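PDB 6OM4: MccB protein from Escherichia coli, which adenylates the microcin C7 precursor peptide MccA, using ATP to build the phosphoramidate-linked nucleotide of this Trojan horse antibiotic. Local coordinates for residues G247-P252 with P316-K321. Residues are numbered along the deposited sequence; the frame is centred on the assembly and turned at random.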
loop_
_atom_site.group_PDB
_atom_site.type_symbol
_atom_site.label_atom_id
_atom_site.label_comp_id
_atom_site.label_asym_id
_atom_site.label_seq_id
_atom_site.Cartn_x
_atom_site.Cartn_y
_atom_site.Cartn_z
ATOM N N GLY A 247 7.461 2.549 3.760
ATOM C CA GLY A 247 7.541 3.930 4.137
ATOM C C GLY A 247 8.970 4.451 4.160
ATOM O O GLY A 247 9.973 3.717 4.062
ATOM N N PRO A 248 9.144 5.779 4.190
ATOM C CA PRO A 248 8.027 6.716 4.260
ATOM C C PRO A 248 7.311 6.918 2.914
ATOM O O PRO A 248 7.855 6.614 1.851
ATOM C CB PRO A 248 8.769 7.983 4.677
ATOM C CG PRO A 248 10.062 7.888 3.909
ATOM C CD PRO A 248 10.445 6.439 4.047
ATOM N N LEU A 249 6.069 7.396 3.008
ATOM C CA LEU A 249 5.325 7.913 1.873
ATOM C C LEU A 249 5.476 9.438 1.930
ATOM O O LEU A 249 4.935 10.059 2.829
ATOM C CB LEU A 249 3.868 7.440 1.952
ATOM C CG LEU A 249 2.823 8.093 1.058
ATOM C CD1 LEU A 249 3.331 8.539 -0.278
ATOM C CD2 LEU A 249 1.603 7.198 0.871
ATOM N N TYR A 250 6.331 9.965 1.050
ATOM C CA TYR A 250 6.680 11.380 1.001
ATOM C C TYR A 250 5.649 12.085 0.127
ATOM O O TYR A 250 5.498 11.748 -1.054
ATOM C CB TYR A 250 8.073 11.605 0.404
ATOM C CG TYR A 250 8.323 13.061 0.097
ATOM C CD1 TYR A 250 8.355 13.978 1.133
ATOM C CD2 TYR A 250 8.383 13.535 -1.205
ATOM C CE1 TYR A 250 8.502 15.330 0.882
ATOM C CE2 TYR A 250 8.597 14.880 -1.472
ATOM C CZ TYR A 250 8.609 15.785 -0.419
ATOM O OH TYR A 250 8.767 17.128 -0.657
ATOM N N VAL A 251 4.987 13.095 0.707
ATOM C CA VAL A 251 4.036 13.937 -0.038
ATOM C C VAL A 251 4.504 15.377 0.081
ATOM O O VAL A 251 4.544 15.881 1.200
ATOM C CB VAL A 251 2.608 13.768 0.486
ATOM C CG1 VAL A 251 1.648 14.546 -0.407
ATOM C CG2 VAL A 251 2.214 12.306 0.557
ATOM N N PRO A 252 4.856 16.057 -1.035
ATOM C CA PRO A 252 5.347 17.440 -1.006
ATOM C C PRO A 252 4.512 18.373 -0.128
ATOM O O PRO A 252 3.280 18.424 -0.266
ATOM C CB PRO A 252 5.213 17.861 -2.463
ATOM C CG PRO A 252 5.588 16.603 -3.197
ATOM C CD PRO A 252 4.890 15.517 -2.413
ATOM N N PRO A 316 -3.089 6.384 3.971
ATOM C CA PRO A 316 -1.929 5.475 3.935
ATOM C C PRO A 316 -1.277 5.357 5.322
ATOM O O PRO A 316 -1.122 6.342 6.030
ATOM C CB PRO A 316 -0.990 6.114 2.914
ATOM C CG PRO A 316 -1.828 7.065 2.120
ATOM C CD PRO A 316 -2.950 7.511 3.031
ATOM N N LEU A 317 -0.815 4.154 5.674
ATOM C CA LEU A 317 -0.185 3.932 6.967
ATOM C C LEU A 317 1.164 4.657 7.081
ATOM O O LEU A 317 1.534 5.058 8.216
ATOM C CB LEU A 317 0.020 2.433 7.152
ATOM C CG LEU A 317 -0.986 1.668 8.004
ATOM C CD1 LEU A 317 -2.370 2.275 8.044
ATOM C CD2 LEU A 317 -1.017 0.198 7.616
ATOM N N SER A 318 1.904 4.813 5.960
ATOM C CA SER A 318 3.298 5.234 6.031
ATOM C C SER A 318 3.490 6.737 5.845
ATOM O O SER A 318 4.611 7.173 5.674
ATOM C CB SER A 318 4.181 4.425 5.120
ATOM O OG SER A 318 3.905 4.679 3.754
ATOM N N LEU A 319 2.414 7.537 5.877
ATOM C CA LEU A 319 2.628 8.997 5.987
ATOM C C LEU A 319 3.468 9.262 7.251
ATOM O O LEU A 319 3.061 8.869 8.368
ATOM C CB LEU A 319 1.274 9.701 6.130
ATOM C CG LEU A 319 0.536 10.239 4.910
ATOM C CD1 LEU A 319 0.947 9.674 3.585
ATOM C CD2 LEU A 319 -0.957 10.131 5.109
ATOM N N ASN A 320 4.604 9.946 7.105
ATOM C CA ASN A 320 5.406 10.412 8.258
ATOM C C ASN A 320 6.011 9.239 9.036
ATOM O O ASN A 320 6.381 9.411 10.207
ATOM C CB ASN A 320 4.566 11.273 9.219
ATOM C CG ASN A 320 4.041 12.520 8.553
ATOM O OD1 ASN A 320 4.848 13.309 8.061
ATOM N ND2 ASN A 320 2.716 12.687 8.530
ATOM N N LYS A 321 6.154 8.050 8.419
ATOM C CA LYS A 321 6.561 6.854 9.169
ATOM C C LYS A 321 7.364 5.909 8.261
ATOM O O LYS A 321 7.030 5.722 7.128
ATOM C CB LYS A 321 5.347 6.116 9.751
ATOM C CG LYS A 321 4.622 6.882 10.857
ATOM C CD LYS A 321 3.482 6.147 11.477
ATOM C CE LYS A 321 2.629 7.099 12.289
ATOM N NZ LYS A 321 1.756 6.340 13.201
HETATM O O HOH W 1 6.588 10.644 5.218
#
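L249 overlaps P316 and L319 with the branched end of its side chain. CD2 of L249 presses on CB of P316 at 3.5 Å, a tight fit for two carbons. The two side chains run at a slant to each other. L319 lies alongside L249 instead, pointing the same way, with its CD1 3.5 Å from CG of L249. L249 reaches both with CG anti to its own N (chi1 167°). F309 of helix 292-311 touches L249, V251 and P316, so the apolar patch continues onto that helix.

The backbones meet beside this patch. N of L249 donates to O of S318 at 3.0 Å, in a nearly straight bond (172° at the hydrogen). The donor sits well above the carbonyl plane. K321 N reaches the same oxygen from the opposite face and closes the type II turn S318 to K321. One carbonyl thus serves the turn and the strand end together. A water links the two segments again, donating to O of L249 and accepting from N of N320 at 2.8 Å.

G247 has no side chain, and its CA rests 3.5 Å from CB of S318. After the cis peptide, CA of P248 comes 3.2 Å from O of K321, a CA-H...O contact. OG of S318 hydrogen-bonds OD2 of D305, on helix 292-311, and OD1 of N320 accepts a hydrogen bond from N of G256, next to the zinc ligand C257.

The contact joins the end of strand 243-250 to the turns leading into its antiparallel neighbour 321-326. Its chemistry is mixed: carbons of L249, V251 and P316 pack against helix 292-311, with L319 alongside, while a shared carbonyl and a bridging water satisfy backbone polar groups where the regular sheet pairing gives out.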